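Acetylacetone-cleaving enzyme (Acinetobacter johnsonii, PDB 3BAL) cleaves acetylacetone with molecular oxygen into methylglyoxal and acetate, working as a homotetrameric iron-dependent dioxygenase of the cupin superfamily with one metal ion per subunit. Local coordinates at residues V14-N19 / T34-H39. Residues are numbered along the deposited sequence; the frame is centred on the assembly and turned at random.
Sequences VKISDN and TWQLLH
Val14 and Ile16 run past Leu38 and Gln36 at CA–CA distances of 7.0 Å (Val14–Leu38) and 8.3 Å (Ile16–Gln36), too far apart for paired backbones, so side chains and a water bridge the gap. On the apolar side, Leu38 CD2 is the shared point: it lies 4.0 Å from Ile16 CG1 and 4.2 Å from Val14 CG1. The Ile16 and Leu38 side chains meet at about a right angle. Val14 turns its other methyl, CG2, to the backbone oxygen of Leu38.

The polar half belongs to the Gln36 amide. With CG anti to the carbonyl carbon (chi1 -83°) and the chain extended beyond it, the amide is carried across to the loop at 16-17. There Gln36 NE2 stands 2.8 Å from Ser17 O, but the N-H...O angle of 119° marks a weak, strongly bent bond. Gln36 NE2 also rests against the methyl Ile16 CG2, at 3.8 Å. At the other end of the amide, Gln36 OE1 is 2.6 Å from a water that accepts from Ser17 N and also lies 2.8 Å from Lys15 O. One glutamine thus reaches both polar backbone groups of Ser17, the C=O directly though weakly and the N-H through water.

Within the cupin jelly roll, strand 34-41 is bonded to strand 46-53, with a classic beta bulge where Leu38 and His39 both face Thr48. Val14 and Lys15 instead pair antiparallel with a strand of a second subunit, while Trp145 of helix 138-148 also packs on Gln36. Chemically, the contact implies that the exit from the intersubunit strand is tied to its own subunit through leucine packing and a buried amide whose NE2 bond is short but poorly aligned, so the polar link rests as much on the water as on the direct bond.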
loop_
_atom_site.group_PDB
_atom_site.type_symbol
_atom_site.label_atom_id
_atom_site.label_comp_id
_atom_site.label_asym_id
_atom_site.label_seq_id
_atom_site.Cartn_x
_atom_site.Cartn_y
_atom_site.Cartn_z
ATOM N N VAL A 14 -17.279 -12.084 -5.526
ATOM C CA VAL A 14 -17.607 -13.046 -4.475
ATOM C C VAL A 14 -18.996 -12.781 -3.891
ATOM O O VAL A 14 -19.199 -11.769 -3.222
ATOM C CB VAL A 14 -16.596 -12.972 -3.291
ATOM C CG1 VAL A 14 -16.958 -14.024 -2.237
ATOM C CG2 VAL A 14 -15.165 -13.162 -3.787
ATOM N N LYS A 15 -19.946 -13.682 -4.140
ATOM C CA LYS A 15 -21.289 -13.523 -3.589
ATOM C C LYS A 15 -21.218 -13.889 -2.105
ATOM O O LYS A 15 -20.615 -14.898 -1.741
ATOM C CB LYS A 15 -22.288 -14.449 -4.294
ATOM C CG LYS A 15 -23.749 -14.304 -3.829
ATOM C CD LYS A 15 -24.313 -12.919 -4.159
ATOM C CE LYS A 15 -25.772 -12.755 -3.708
ATOM N NZ LYS A 15 -25.969 -12.853 -2.224
ATOM N N ILE A 16 -21.818 -13.070 -1.247
ATOM C CA ILE A 16 -21.798 -13.339 0.185
ATOM C C ILE A 16 -23.087 -14.049 0.597
ATOM O O ILE A 16 -24.152 -13.432 0.671
ATOM C CB ILE A 16 -21.647 -12.029 0.979
ATOM C CG1 ILE A 16 -20.377 -11.302 0.522
ATOM C CG2 ILE A 16 -21.615 -12.324 2.484
ATOM C CD1 ILE A 16 -20.198 -9.911 1.107
ATOM N N SER A 17 -22.981 -15.345 0.876
ATOM C CA SER A 17 -24.141 -16.149 1.253
ATOM C C SER A 17 -24.130 -16.530 2.729
ATOM O O SER A 17 -23.070 -16.711 3.327
ATOM C CB SER A 17 -24.179 -17.414 0.398
ATOM O OG SER A 17 -23.993 -17.092 -0.970
ATOM N N ASP A 18 -25.316 -16.660 3.314
ATOM C CA ASP A 18 -25.416 -17.019 4.720
ATOM C C ASP A 18 -24.764 -18.358 5.000
ATOM O O ASP A 18 -24.148 -18.550 6.046
ATOM C CB ASP A 18 -26.875 -17.065 5.158
ATOM C CG ASP A 18 -27.481 -15.692 5.274
ATOM O OD1 ASP A 18 -26.701 -14.718 5.380
ATOM O OD2 ASP A 18 -28.727 -15.585 5.276
ATOM N N ASN A 19 -24.900 -19.271 4.044
ATOM C CA ASN A 19 -24.357 -20.621 4.139
ATOM C C ASN A 19 -22.850 -20.729 4.298
ATOM O O ASN A 19 -22.358 -21.771 4.718
ATOM C CB ASN A 19 -24.754 -21.422 2.900
ATOM C CG ASN A 19 -26.232 -21.689 2.834
ATOM O OD1 ASN A 19 -26.736 -22.204 1.829
ATOM N ND2 ASN A 19 -26.948 -21.351 3.911
ATOM N N THR A 34 -19.044 -15.569 13.911
ATOM C CA THR A 34 -18.881 -16.318 12.668
ATOM C C THR A 34 -18.320 -15.355 11.623
ATOM O O THR A 34 -18.497 -14.138 11.736
ATOM C CB THR A 34 -20.228 -16.943 12.186
ATOM O OG1 THR A 34 -21.258 -15.946 12.169
ATOM C CG2 THR A 34 -20.640 -18.089 13.107
ATOM N N TRP A 35 -17.624 -15.876 10.620
ATOM C CA TRP A 35 -17.041 -14.988 9.621
ATOM C C TRP A 35 -16.888 -15.620 8.253
ATOM O O TRP A 35 -17.242 -16.781 8.043
ATOM C CB TRP A 35 -15.659 -14.497 10.091
ATOM C CG TRP A 35 -14.563 -15.551 9.990
ATOM C CD1 TRP A 35 -14.610 -16.831 10.468
ATOM C CD2 TRP A 35 -13.281 -15.413 9.355
ATOM N NE1 TRP A 35 -13.445 -17.498 10.168
ATOM C CE2 TRP A 35 -12.613 -16.653 9.483
ATOM C CE3 TRP A 35 -12.631 -14.364 8.689
ATOM C CZ2 TRP A 35 -11.329 -16.873 8.968
ATOM C CZ3 TRP A 35 -11.353 -14.585 8.178
ATOM C CH2 TRP A 35 -10.719 -15.829 8.319
ATOM N N GLN A 36 -16.356 -14.814 7.334
ATOM C CA GLN A 36 -16.077 -15.209 5.957
ATOM C C GLN A 36 -14.888 -14.408 5.431
ATOM O O GLN A 36 -14.890 -13.179 5.504
ATOM C CB GLN A 36 -17.259 -14.920 5.020
ATOM C CG GLN A 36 -18.363 -15.964 4.997
ATOM C CD GLN A 36 -19.302 -15.771 3.815
ATOM O OE1 GLN A 36 -18.862 -15.752 2.656
ATOM N NE2 GLN A 36 -20.597 -15.629 4.097
ATOM N N LEU A 37 -13.877 -15.108 4.918
ATOM C CA LEU A 37 -12.724 -14.458 4.321
ATOM C C LEU A 37 -13.187 -14.160 2.891
ATOM O O LEU A 37 -13.671 -15.061 2.193
ATOM C CB LEU A 37 -11.514 -15.397 4.306
ATOM C CG LEU A 37 -10.228 -14.820 3.688
ATOM C CD1 LEU A 37 -9.751 -13.605 4.486
ATOM C CD2 LEU A 37 -9.151 -15.898 3.671
ATOM N N LEU A 38 -13.052 -12.902 2.464
ATOM C CA LEU A 38 -13.496 -12.474 1.139
ATOM C C LEU A 38 -12.399 -12.298 0.094
ATOM O O LEU A 38 -12.629 -12.522 -1.097
ATOM C CB LEU A 38 -14.269 -11.157 1.264
ATOM C CG LEU A 38 -15.517 -11.191 2.149
ATOM C CD1 LEU A 38 -16.043 -9.785 2.347
ATOM C CD2 LEU A 38 -16.579 -12.079 1.511
ATOM N N HIS A 39 -11.212 -11.885 0.534
ATOM C CA HIS A 39 -10.102 -11.664 -0.389
ATOM C C HIS A 39 -8.742 -11.566 0.293
ATOM O O HIS A 39 -8.621 -11.095 1.428
ATOM C CB HIS A 39 -10.356 -10.389 -1.205
ATOM C CG HIS A 39 -9.204 -9.975 -2.070
ATOM N ND1 HIS A 39 -8.241 -9.083 -1.651
ATOM C CD2 HIS A 39 -8.870 -10.322 -3.334
ATOM C CE1 HIS A 39 -7.365 -8.896 -2.620
ATOM N NE2 HIS A 39 -7.723 -9.635 -3.653
HETATM O O HOH W 1 -20.355 -16.446 0.588
#